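CRISPR system CMR subunit Cmr7 1 (Sulfolobus solfataricus, PDB 2X5Q) is a subunit of the CMR ribonucleoprotein complex of the CRISPR adaptive immune system, which uses CRISPR RNA to target invading nucleic acids. Local coordinates at residues N18-E23 with K152-N157; K51-I56 with K82-S87; E70-F75 with Y189-L194; C78-G83 with T141-L146. All coordinates share one frame; numbering follows the deposited sequence.

Interaction 1 of 4, residues N18-E23 with K152-N157; sequences NSISSE and KTIVDN
The backbones of 18-23 and 152-157 draw together at S22 and N157, whose CA atoms stand 6.1 Å apart, with S22 in the middle of the short strand 21-23 and N157 inside helix 148-162. At this spot a side-chain carbon meets a helix carbonyl: S22 CB lies 3.3 Å from N157 O. The S22 and N157 side chains set out toward the opposite segment, and their CB atoms are 4.5 Å apart. With S22 OG roughly opposite the backbone N (chi1 155°), the hydroxyl stays 3.8 Å from N157 O, and no direct hydrogen bond is made. A water lying to one side of the pair links them instead, 3.3 Å from S22 OG and giving N157 O a weak hydrogen bond, so the polar link is long and indirect.

The second point of contact is apolar. I20 and I154 present their CG1 methylenes to one another, with I20 CG1 and I154 CG1 at 4.3 Å. I20 has chi1 73°, which sets CG1 between its own N and carbonyl carbon and swings it nearer the helix. I154 also rests on I16 and L146, which carries the apolar patch beyond this pair. N18 bonds through its amide to D147 N and S145 O, tying the loop before the strand to the residues that lead into the helix. Overall, the loop leading into edge strand 21-23 of the four-stranded antiparallel sheet packs its isoleucine on helix 148-162, while the strand itself meets the helix only through S22 and a bridging water.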
loop_
_atom_site.group_PDB
_atom_site.type_symbol
_atom_site.label_atom_id
_atom_site.label_comp_id
_atom_site.label_asym_id
_atom_site.label_seq_id
_atom_site.Cartn_x
_atom_site.Cartn_y
_atom_site.Cartn_z
ATOM N N ASN A 18 -7.029 -10.932 17.045
ATOM C CA ASN A 18 -7.700 -11.851 17.969
ATOM C C ASN A 18 -7.351 -13.331 17.796
ATOM O O ASN A 18 -7.757 -14.138 18.636
ATOM C CB ASN A 18 -9.232 -11.730 17.868
ATOM C CG ASN A 18 -9.766 -10.465 18.504
ATOM O OD1 ASN A 18 -9.524 -10.202 19.683
ATOM N ND2 ASN A 18 -10.516 -9.682 17.728
ATOM N N SER A 19 -6.636 -13.700 16.728
ATOM C CA SER A 19 -6.386 -15.116 16.437
ATOM C C SER A 19 -4.954 -15.618 16.629
ATOM O O SER A 19 -4.686 -16.816 16.442
ATOM C CB SER A 19 -6.855 -15.436 15.020
ATOM O OG SER A 19 -8.250 -15.227 14.924
ATOM N N ILE A 20 -4.038 -14.731 17.003
ATOM C CA ILE A 20 -2.653 -15.146 17.169
ATOM C C ILE A 20 -2.524 -15.956 18.456
ATOM O O ILE A 20 -3.302 -15.792 19.396
ATOM C CB ILE A 20 -1.667 -13.952 17.128
ATOM C CG1 ILE A 20 -1.743 -13.113 18.406
ATOM C CG2 ILE A 20 -1.939 -13.085 15.884
ATOM C CD1 ILE A 20 -0.710 -12.016 18.470
ATOM N N SER A 21 -1.555 -16.855 18.470
ATOM C CA SER A 21 -1.298 -17.687 19.642
ATOM C C SER A 21 0.176 -18.015 19.702
ATOM O O SER A 21 0.827 -18.178 18.668
ATOM C CB SER A 21 -2.107 -18.984 19.571
ATOM O OG SER A 21 -1.724 -19.755 18.446
ATOM N N SER A 22 0.700 -18.111 20.911
ATOM C CA SER A 22 2.056 -18.595 21.112
ATOM C C SER A 22 2.117 -20.096 20.800
ATOM O O SER A 22 1.211 -20.843 21.138
ATOM C CB SER A 22 2.496 -18.319 22.550
ATOM O OG SER A 22 3.504 -19.217 22.965
ATOM N N GLU A 23 3.177 -20.523 20.127
ATOM C CA GLU A 23 3.407 -21.943 19.872
ATOM C C GLU A 23 4.738 -22.326 20.492
ATOM O O GLU A 23 5.590 -21.468 20.739
ATOM C CB GLU A 23 3.384 -22.254 18.367
ATOM C CG GLU A 23 2.017 -22.727 17.857
ATOM C CD GLU A 23 1.991 -23.022 16.345
ATOM O OE1 GLU A 23 1.195 -23.898 15.931
ATOM O OE2 GLU A 23 2.750 -22.375 15.573
ATOM N N LYS A 152 -5.620 -9.842 27.074
ATOM C CA LYS A 152 -4.908 -10.341 28.255
ATOM C C LYS A 152 -4.032 -11.543 27.888
ATOM O O LYS A 152 -2.887 -11.619 28.320
ATOM C CB LYS A 152 -5.891 -10.719 29.375
ATOM C CG LYS A 152 -5.225 -11.028 30.714
ATOM C CD LYS A 152 -6.186 -11.633 31.732
ATOM C CE LYS A 152 -7.009 -10.555 32.473
ATOM N NZ LYS A 152 -8.064 -11.079 33.442
ATOM N N THR A 153 -4.570 -12.471 27.093
ATOM C CA THR A 153 -3.786 -13.625 26.626
ATOM C C THR A 153 -2.645 -13.174 25.710
ATOM O O THR A 153 -1.546 -13.732 25.756
ATOM C CB THR A 153 -4.654 -14.680 25.894
ATOM O OG1 THR A 153 -5.142 -14.137 24.661
ATOM C CG2 THR A 153 -5.822 -15.115 26.757
ATOM N N ILE A 154 -2.871 -12.128 24.923
ATOM C CA ILE A 154 -1.787 -11.576 24.094
ATOM C C ILE A 154 -0.654 -11.028 24.965
ATOM O O ILE A 154 0.519 -11.258 24.684
ATOM C CB ILE A 154 -2.308 -10.532 23.097
ATOM C CG1 ILE A 154 -3.078 -11.249 21.991
ATOM C CG2 ILE A 154 -1.177 -9.709 22.486
ATOM C CD1 ILE A 154 -3.743 -10.330 21.043
ATOM N N VAL A 155 -1.003 -10.331 26.040
ATOM C CA VAL A 155 0.013 -9.833 26.963
ATOM C C VAL A 155 0.692 -10.976 27.736
ATOM O O VAL A 155 1.913 -10.997 27.851
ATOM C CB VAL A 155 -0.574 -8.801 27.937
ATOM C CG1 VAL A 155 0.431 -8.447 29.007
ATOM C CG2 VAL A 155 -1.036 -7.555 27.170
ATOM N N ASP A 156 -0.088 -11.936 28.227
ATOM C CA ASP A 156 0.438 -13.002 29.102
ATOM C C ASP A 156 1.149 -14.137 28.356
ATOM O O ASP A 156 2.078 -14.754 28.889
ATOM C CB ASP A 156 -0.685 -13.615 29.943
ATOM C CG ASP A 156 -1.311 -12.622 30.904
ATOM O OD1 ASP A 156 -0.661 -11.617 31.269
ATOM O OD2 ASP A 156 -2.467 -12.852 31.280
ATOM N N ASN A 157 0.699 -14.421 27.144
ATOM C CA ASN A 157 1.220 -15.534 26.367
ATOM C C ASN A 157 2.112 -15.106 25.221
ATOM O O ASN A 157 2.872 -15.923 24.728
ATOM C CB ASN A 157 0.078 -16.372 25.777
ATOM C CG ASN A 157 -0.697 -17.144 26.822
ATOM O OD1 ASN A 157 -0.334 -17.179 27.999
ATOM N ND2 ASN A 157 -1.779 -17.789 26.385
HETATM O O HOH W 1 3.673 -18.789 26.183
#

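Interaction 2 of 4, residues K51-I56 with K82-S87; sequences KGLHNI and KGILIS
I56 sets its CG2 methyl against the oxygen end of the G83 carbonyl, tilted from its plane, with I56 CG2 3.4 Å from G83 O. The same methyl reaches the first carbon of the neighbouring lysine, I56 CG2 to K82 CB being 4.1 Å, and these two side chains cross obliquely. A chi1 of -66° turns CG1 to the side of the I56 backbone N and leaves CG2 as the branch that meets 82-87. K82 offers no more than the root of its chain here; its ammonium goes on to bond I185 O. Further along, L53 and I84 touch by methyls, L53 CD1 to I84 CG2 being 4.4 Å. I84 also packs on L14 of strand 11-15 and on L159 and I162 of helix 148-162, which places the pair in the interior.

No hydrogen bond joins the two segments directly. The touching parts run 120° apart, and backbone bonding between the two strands is found at G83 with L57, just past I56. S46 spans part of the gap from outside, its hydroxyl bonding both N55 O and L85 N. N55 has positive phi and psi, and it and I56 both face I109. That is a G1 beta bulge, an irregularity within strand 52-60 of the mixed sheet where that strand comes up to strand 80-86.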
loop_
_atom_site.group_PDB
_atom_site.type_symbol
_atom_site.label_atom_id
_atom_site.label_comp_id
_atom_site.label_asym_id
_atom_site.label_seq_id
_atom_site.Cartn_x
_atom_site.Cartn_y
_atom_site.Cartn_z
ATOM N N LYS A 51 6.839 2.497 30.750
ATOM C CA LYS A 51 5.802 3.411 30.233
ATOM C C LYS A 51 4.830 2.746 29.260
ATOM O O LYS A 51 3.863 3.384 28.818
ATOM C CB LYS A 51 6.450 4.612 29.546
ATOM C CG LYS A 51 7.575 5.281 30.321
ATOM C CD LYS A 51 7.103 5.807 31.666
ATOM C CE LYS A 51 8.262 6.411 32.446
ATOM N NZ LYS A 51 7.968 6.438 33.902
ATOM N N GLY A 52 5.104 1.489 28.902
ATOM C CA GLY A 52 4.218 0.675 28.084
ATOM C C GLY A 52 4.892 0.147 26.827
ATOM O O GLY A 52 6.100 -0.089 26.798
ATOM N N LEU A 53 4.090 -0.016 25.781
ATOM C CA LEU A 53 4.528 -0.548 24.499
ATOM C C LEU A 53 4.882 0.598 23.546
ATOM O O LEU A 53 4.207 1.644 23.537
ATOM C CB LEU A 53 3.388 -1.391 23.909
ATOM C CG LEU A 53 3.618 -2.137 22.593
ATOM C CD1 LEU A 53 4.853 -3.022 22.689
ATOM C CD2 LEU A 53 2.356 -2.957 22.256
ATOM N N HIS A 54 5.937 0.405 22.753
ATOM C CA HIS A 54 6.470 1.449 21.863
ATOM C C HIS A 54 6.828 0.925 20.489
ATOM O O HIS A 54 7.184 -0.237 20.338
ATOM C CB HIS A 54 7.728 2.093 22.460
ATOM C CG HIS A 54 7.534 2.644 23.835
ATOM N ND1 HIS A 54 6.878 3.832 24.074
ATOM C CD2 HIS A 54 7.909 2.169 25.045
ATOM C CE1 HIS A 54 6.840 4.054 25.376
ATOM N NE2 HIS A 54 7.466 3.064 25.987
ATOM N N ASN A 55 6.800 1.831 19.509
ATOM C CA ASN A 55 7.198 1.558 18.125
ATOM C C ASN A 55 6.327 0.515 17.448
ATOM O O ASN A 55 6.804 -0.566 17.060
ATOM C CB ASN A 55 8.675 1.157 18.012
ATOM C CG ASN A 55 9.602 2.211 18.526
ATOM O OD1 ASN A 55 9.374 3.403 18.296
ATOM N ND2 ASN A 55 10.662 1.793 19.237
ATOM N N ILE A 56 5.061 0.864 17.300
ATOM C CA ILE A 56 4.076 0.011 16.671
ATOM C C ILE A 56 3.939 0.414 15.200
ATOM O O ILE A 56 3.761 1.584 14.891
ATOM C CB ILE A 56 2.698 0.131 17.362
ATOM C CG1 ILE A 56 2.744 -0.416 18.795
ATOM C CG2 ILE A 56 1.616 -0.645 16.576
ATOM C CD1 ILE A 56 2.820 0.626 19.851
ATOM N N LYS A 82 -2.206 -3.205 12.402
ATOM C CA LYS A 82 -1.075 -2.825 13.241
ATOM C C LYS A 82 -0.366 -4.065 13.776
ATOM O O LYS A 82 -0.950 -5.150 13.870
ATOM C CB LYS A 82 -1.545 -1.950 14.399
ATOM C CG LYS A 82 -2.304 -0.677 13.942
ATOM C CD LYS A 82 -2.716 0.177 15.113
ATOM C CE LYS A 82 -4.069 0.826 14.896
ATOM N NZ LYS A 82 -4.429 1.700 16.056
ATOM N N GLY A 83 0.915 -3.901 14.084
ATOM C CA GLY A 83 1.712 -4.969 14.639
ATOM C C GLY A 83 3.007 -4.454 15.229
ATOM O O GLY A 83 3.295 -3.233 15.239
ATOM N N ILE A 84 3.785 -5.381 15.756
ATOM C CA ILE A 84 5.072 -5.024 16.320
ATOM C C ILE A 84 6.125 -5.542 15.375
ATOM O O ILE A 84 5.863 -6.445 14.562
ATOM C CB ILE A 84 5.270 -5.564 17.752
ATOM C CG1 ILE A 84 5.064 -7.082 17.824
ATOM C CG2 ILE A 84 4.337 -4.827 18.727
ATOM C CD1 ILE A 84 5.449 -7.657 19.164
ATOM N N LEU A 85 7.306 -4.943 15.473
ATOM C CA LEU A 85 8.446 -5.373 14.717
ATOM C C LEU A 85 9.434 -5.961 15.702
ATOM O O LEU A 85 9.849 -5.297 16.668
ATOM C CB LEU A 85 9.077 -4.205 13.974
ATOM C CG LEU A 85 8.316 -3.667 12.768
ATOM C CD1 LEU A 85 8.881 -2.305 12.377
ATOM C CD2 LEU A 85 8.354 -4.662 11.579
ATOM N N ILE A 86 9.801 -7.215 15.465
ATOM C CA ILE A 86 10.685 -7.943 16.354
ATOM C C ILE A 86 11.741 -8.655 15.536
ATOM O O ILE A 86 11.510 -8.948 14.373
ATOM C CB ILE A 86 9.907 -8.956 17.212
ATOM C CG1 ILE A 86 9.224 -10.031 16.340
ATOM C CG2 ILE A 86 8.866 -8.204 18.096
ATOM C CD1 ILE A 86 8.432 -11.049 17.139
ATOM N N SER A 87 12.899 -8.917 16.143
ATOM C CA SER A 87 13.935 -9.710 15.486
ATOM C C SER A 87 13.479 -11.157 15.337
ATOM O O SER A 87 13.167 -11.844 16.322
ATOM C CB SER A 87 15.263 -9.653 16.237
ATOM O OG SER A 87 16.151 -10.600 15.694
#

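Interaction 3 of 4, residues E70-F75 with Y189-L194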
loop_
_atom_site.group_PDB
_atom_site.type_symbol
_atom_site.label_atom_id
_atom_site.label_comp_id
_atom_site.label_asym_id
_atom_site.label_seq_id
_atom_site.Cartn_x
_atom_site.Cartn_y
_atom_site.Cartn_z
ATOM N N GLU A 70 -2.510 -14.062 6.836
ATOM C CA GLU A 70 -1.878 -13.376 5.718
ATOM C C GLU A 70 -2.473 -11.988 5.536
ATOM O O GLU A 70 -3.695 -11.817 5.530
ATOM C CB GLU A 70 -2.091 -14.166 4.432
ATOM C CG GLU A 70 -1.454 -15.562 4.458
ATOM C CD GLU A 70 -2.064 -16.507 3.453
ATOM O OE1 GLU A 70 -3.290 -16.421 3.174
ATOM O OE2 GLU A 70 -1.316 -17.352 2.936
ATOM N N LEU A 71 -1.595 -11.006 5.377
ATOM C CA LEU A 71 -2.005 -9.656 5.026
ATOM C C LEU A 71 -2.390 -9.569 3.547
ATOM O O LEU A 71 -1.764 -10.203 2.685
ATOM C CB LEU A 71 -0.865 -8.689 5.288
ATOM C CG LEU A 71 -0.343 -8.593 6.732
ATOM C CD1 LEU A 71 1.072 -7.993 6.739
ATOM C CD2 LEU A 71 -1.288 -7.767 7.551
ATOM N N VAL A 72 -3.397 -8.747 3.268
ATOM C CA VAL A 72 -3.919 -8.569 1.917
ATOM C C VAL A 72 -3.953 -7.093 1.543
ATOM O O VAL A 72 -4.571 -6.291 2.244
ATOM C CB VAL A 72 -5.342 -9.135 1.790
ATOM C CG1 VAL A 72 -5.885 -8.882 0.373
ATOM C CG2 VAL A 72 -5.343 -10.639 2.116
ATOM N N PRO A 73 -3.306 -6.731 0.425
ATOM C CA PRO A 73 -3.356 -5.329 0.018
ATOM C C PRO A 73 -4.740 -5.013 -0.540
ATOM O O PRO A 73 -5.209 -5.696 -1.442
ATOM C CB PRO A 73 -2.264 -5.234 -1.055
ATOM C CG PRO A 73 -2.207 -6.603 -1.653
ATOM C CD PRO A 73 -2.514 -7.553 -0.514
ATOM N N THR A 74 -5.393 -4.012 0.027
ATOM C CA THR A 74 -6.767 -3.676 -0.316
ATOM C C THR A 74 -6.899 -2.414 -1.158
ATOM O O THR A 74 -7.970 -2.144 -1.725
ATOM C CB THR A 74 -7.604 -3.523 0.944
ATOM O OG1 THR A 74 -7.193 -2.353 1.660
ATOM C CG2 THR A 74 -7.423 -4.761 1.840
ATOM N N PHE A 75 -5.820 -1.643 -1.249
ATOM C CA PHE A 75 -5.812 -0.406 -2.030
ATOM C C PHE A 75 -6.852 0.594 -1.533
ATOM O O PHE A 75 -7.418 1.366 -2.311
ATOM C CB PHE A 75 -5.949 -0.725 -3.518
ATOM C CG PHE A 75 -4.766 -1.456 -4.051
ATOM C CD1 PHE A 75 -3.668 -0.756 -4.541
ATOM C CD2 PHE A 75 -4.701 -2.843 -3.994
ATOM C CE1 PHE A 75 -2.541 -1.438 -5.001
ATOM C CE2 PHE A 75 -3.592 -3.519 -4.459
ATOM C CZ PHE A 75 -2.510 -2.820 -4.960
ATOM N N TYR A 189 -8.265 -4.038 10.452
ATOM C CA TYR A 189 -9.273 -4.365 9.452
ATOM C C TYR A 189 -9.016 -5.786 8.977
ATOM O O TYR A 189 -7.890 -6.134 8.613
ATOM C CB TYR A 189 -9.228 -3.372 8.287
ATOM C CG TYR A 189 -9.870 -2.054 8.633
ATOM C CD1 TYR A 189 -11.150 -1.752 8.199
ATOM C CD2 TYR A 189 -9.200 -1.114 9.423
ATOM C CE1 TYR A 189 -11.753 -0.544 8.532
ATOM C CE2 TYR A 189 -9.798 0.097 9.753
ATOM C CZ TYR A 189 -11.065 0.367 9.307
ATOM O OH TYR A 189 -11.659 1.538 9.638
ATOM N N SER A 190 -10.038 -6.626 9.057
ATOM C CA SER A 190 -9.926 -7.985 8.543
ATOM C C SER A 190 -10.799 -8.112 7.318
ATOM O O SER A 190 -11.837 -7.457 7.212
ATOM C CB SER A 190 -10.303 -9.031 9.590
ATOM O OG SER A 190 -11.682 -9.142 9.747
ATOM N N ILE A 191 -10.354 -8.940 6.386
ATOM C CA ILE A 191 -11.041 -9.129 5.125
ATOM C C ILE A 191 -11.545 -10.562 5.071
ATOM O O ILE A 191 -10.848 -11.489 5.493
ATOM C CB ILE A 191 -10.126 -8.769 3.930
ATOM C CG1 ILE A 191 -10.868 -8.907 2.600
ATOM C CG2 ILE A 191 -8.829 -9.582 3.948
ATOM C CD1 ILE A 191 -10.165 -8.182 1.459
ATOM N N LYS A 192 -12.760 -10.724 4.567
ATOM C CA LYS A 192 -13.421 -12.021 4.501
ATOM C C LYS A 192 -14.235 -12.118 3.211
ATOM O O LYS A 192 -14.763 -11.112 2.722
ATOM C CB LYS A 192 -14.336 -12.196 5.718
ATOM C CG LYS A 192 -15.134 -13.481 5.698
ATOM C CD LYS A 192 -16.099 -13.613 6.850
ATOM C CE LYS A 192 -16.976 -14.857 6.656
ATOM N NZ LYS A 192 -16.133 -16.103 6.573
ATOM N N SER A 193 -14.336 -13.329 2.664
ATOM C CA SER A 193 -15.180 -13.562 1.499
ATOM C C SER A 193 -16.617 -13.795 1.953
ATOM O O SER A 193 -16.865 -14.487 2.938
ATOM C CB SER A 193 -14.679 -14.745 0.674
ATOM O OG SER A 193 -14.600 -15.900 1.475
ATOM N N LEU A 194 -17.552 -13.193 1.232
ATOM C CA LEU A 194 -18.974 -13.275 1.568
ATOM C C LEU A 194 -19.658 -14.550 1.082
ATOM O O LEU A 194 -20.725 -14.925 1.596
ATOM C CB LEU A 194 -19.704 -12.066 0.976
ATOM C CG LEU A 194 -19.302 -10.725 1.584
ATOM C CD1 LEU A 194 -19.678 -9.570 0.679
ATOM C CD2 LEU A 194 -19.950 -10.566 2.947
#
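Two small antiparallel elements, the hairpin 62-65/70-73 and the strand pair 139-144/188-193, meet where V72 and T74 face I191. The backbones stay well separated, with V72 CA and I191 CA 7.8 Å apart, so side chains alone bridge the space. V72 and I191 both set out toward the opposite strand and cross at about a right angle. I191 CG2 sits against the branch point of the valine, 4.1 Å from V72 CG2 and equally 4.1 Å from V72 CB. The other branch of the isoleucine serves a different neighbour. Its CG1 is opposite the backbone N (chi1 -177°), and the extended chain brings I191 CD1 to 4.4 Å from T74 CG2.

T74 therefore turns its methyl to the isoleucine while its hydroxyl bonds D79 OD2. A63 and T141 also touch I191, and K105 of the second subunit packs on T74, near the subunit boundary. No hydrogen bond crosses between the segments, and the pair buries 105 Å² in all. The chemistry implies a modest hydrophobic contact without directed bonds, with the polar half of T74 satisfied outside it.

Interaction 4 of 4, residues C78-G83 with T141-L146; sequences CDYVKG and TSFVSL
The F143 ring receives the Y80 hydroxyl at its edge, near the ring plane: Y80 OH lies 3.7 Å from F143 CE1 and 4.1 Å from F143 CD1. The two ring planes stand close to perpendicular, at about 80°, yet only the phenol oxygen makes the approach, so this is an oxygen-to-edge contact and not a stack. Y80 has chi1 51°, placing its ring between the backbone N and carbonyl carbon and sending it across to strand 139-144. The tyrosine ring finds its aromatic partner in Y189, which it meets edge-to-face.

The second flat group is the D79 carboxylate, which crosses the T141 side chain at about a right angle. D79 OD1 is 3.7 Å from T141 OG1, too far for a direct hydrogen bond, and water mediates. This water donates to D79 OD1 at 2.9 Å and also bonds T141 OG1 at 2.8 Å. The other oxygen, D79 OD2, has a salt bridge from K105 NZ of the second subunit in addition to the T74 hydroxyl; that same ammonium makes a weak hydrogen bond with T141 OG1. With a lysine, a hydroxyl and a water gathered on it, the buried D79 is probably held as the carboxylate, and the chemistry implies a solvated polar junction that takes in the second subunit, beside an aromatic edge contact nearer the surface.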
loop_
_atom_site.group_PDB
_atom_site.type_symbol
_atom_site.label_atom_id
_atom_site.label_comp_id
_atom_site.label_asym_id
_atom_site.label_seq_id
_atom_site.Cartn_x
_atom_site.Cartn_y
_atom_site.Cartn_z
ATOM N N CYS A 78 -7.692 3.871 4.092
ATOM C CA CYS A 78 -8.358 3.833 5.387
ATOM C C CYS A 78 -8.335 2.423 6.030
ATOM O O CYS A 78 -8.697 2.275 7.206
ATOM C CB CYS A 78 -9.789 4.356 5.266
ATOM S SG CYS A 78 -9.933 6.143 4.752
ATOM N N ASP A 79 -7.917 1.401 5.277
ATOM C CA ASP A 79 -7.647 0.078 5.864
ATOM C C ASP A 79 -6.268 0.076 6.495
ATOM O O ASP A 79 -5.340 0.703 5.963
ATOM C CB ASP A 79 -7.697 -1.037 4.819
ATOM C CG ASP A 79 -9.103 -1.331 4.320
ATOM O OD1 ASP A 79 -10.096 -0.937 4.980
ATOM O OD2 ASP A 79 -9.207 -1.972 3.256
ATOM N N TYR A 80 -6.135 -0.621 7.626
ATOM C CA TYR A 80 -4.834 -0.852 8.233
ATOM C C TYR A 80 -4.822 -2.106 9.091
ATOM O O TYR A 80 -5.866 -2.575 9.593
ATOM C CB TYR A 80 -4.358 0.340 9.083
ATOM C CG TYR A 80 -5.376 0.813 10.090
ATOM C CD1 TYR A 80 -5.531 0.180 11.321
ATOM C CD2 TYR A 80 -6.211 1.881 9.798
ATOM C CE1 TYR A 80 -6.492 0.613 12.247
ATOM C CE2 TYR A 80 -7.152 2.317 10.705
ATOM C CZ TYR A 80 -7.299 1.684 11.924
ATOM O OH TYR A 80 -8.262 2.147 12.796
ATOM N N VAL A 81 -3.618 -2.628 9.273
ATOM C CA VAL A 81 -3.365 -3.635 10.294
ATOM C C VAL A 81 -2.159 -3.109 11.079
ATOM O O VAL A 81 -1.224 -2.592 10.490
ATOM C CB VAL A 81 -3.089 -5.013 9.672
ATOM C CG1 VAL A 81 -2.920 -6.095 10.772
ATOM C CG2 VAL A 81 -4.216 -5.396 8.686
ATOM N N LYS A 82 -2.206 -3.205 12.402
ATOM C CA LYS A 82 -1.075 -2.825 13.241
ATOM C C LYS A 82 -0.366 -4.065 13.776
ATOM O O LYS A 82 -0.950 -5.150 13.870
ATOM C CB LYS A 82 -1.545 -1.950 14.399
ATOM C CG LYS A 82 -2.304 -0.677 13.942
ATOM C CD LYS A 82 -2.716 0.177 15.113
ATOM C CE LYS A 82 -4.069 0.826 14.896
ATOM N NZ LYS A 82 -4.429 1.700 16.056
ATOM N N GLY A 83 0.915 -3.901 14.084
ATOM C CA GLY A 83 1.712 -4.969 14.639
ATOM C C GLY A 83 3.007 -4.454 15.229
ATOM O O GLY A 83 3.295 -3.233 15.239
ATOM N N THR A 141 -14.259 -5.948 4.135
ATOM C CA THR A 141 -13.261 -5.589 5.127
ATOM C C THR A 141 -13.990 -4.921 6.287
ATOM O O THR A 141 -14.896 -4.099 6.077
ATOM C CB THR A 141 -12.187 -4.667 4.533
ATOM O OG1 THR A 141 -12.761 -3.381 4.231
ATOM C CG2 THR A 141 -11.643 -5.280 3.264
ATOM N N SER A 142 -13.613 -5.291 7.505
ATOM C CA SER A 142 -14.320 -4.848 8.683
ATOM C C SER A 142 -13.346 -4.396 9.722
ATOM O O SER A 142 -12.302 -5.006 9.897
ATOM C CB SER A 142 -15.146 -5.995 9.265
ATOM O OG SER A 142 -15.948 -6.553 8.257
ATOM N N PHE A 143 -13.725 -3.337 10.422
ATOM C CA PHE A 143 -12.977 -2.843 11.545
ATOM C C PHE A 143 -13.162 -3.796 12.727
ATOM O O PHE A 143 -14.288 -4.139 13.091
ATOM C CB PHE A 143 -13.467 -1.439 11.901
ATOM C CG PHE A 143 -12.844 -0.884 13.147
ATOM C CD1 PHE A 143 -11.605 -0.273 13.100
ATOM C CD2 PHE A 143 -13.500 -0.976 14.365
ATOM C CE1 PHE A 143 -11.026 0.237 14.235
ATOM C CE2 PHE A 143 -12.924 -0.464 15.509
ATOM C CZ PHE A 143 -11.689 0.146 15.444
ATOM N N VAL A 144 -12.048 -4.216 13.313
ATOM C CA VAL A 144 -12.060 -5.118 14.454
ATOM C C VAL A 144 -11.233 -4.523 15.583
ATOM O O VAL A 144 -10.181 -3.938 15.350
ATOM C CB VAL A 144 -11.507 -6.508 14.072
ATOM C CG1 VAL A 144 -11.654 -7.479 15.252
ATOM C CG2 VAL A 144 -12.255 -7.057 12.828
ATOM N N SER A 145 -11.739 -4.632 16.809
ATOM C CA SER A 145 -10.936 -4.299 17.987
ATOM C C SER A 145 -10.638 -5.586 18.747
ATOM O O SER A 145 -11.295 -6.605 18.550
ATOM C CB SER A 145 -11.662 -3.291 18.867
ATOM O OG SER A 145 -12.792 -3.891 19.457
ATOM N N LEU A 146 -9.622 -5.551 19.598
ATOM C CA LEU A 146 -9.270 -6.740 20.376
ATOM C C LEU A 146 -10.326 -7.004 21.449
ATOM O O LEU A 146 -10.690 -6.104 22.204
ATOM C CB LEU A 146 -7.900 -6.597 21.038
ATOM C CG LEU A 146 -6.650 -6.760 20.179
ATOM C CD1 LEU A 146 -5.450 -6.944 21.081
ATOM C CD2 LEU A 146 -6.763 -7.931 19.197
HETATM O O HOH W 2 -12.929 -0.585 4.699
#

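Interaction 2 is the core contact, with four of its five touching residues buried around aliphatic groups in the mixed sheet. Interaction 3 is buried and apolar too but lies across the chain's centre, about 22 Å away centre to centre. Interactions 1 and 4 are partly exposed, and each uses a water where its polar groups stay apart. Strand 80-86 runs through interactions 2 and 4, which share K82 and G83. Strands 139-144 and 188-193 pair with each other and so join interactions 4 and 3; both of these touch the second subunit. S145 and L146 tie interaction 4 to interaction 1 through N18 and I154.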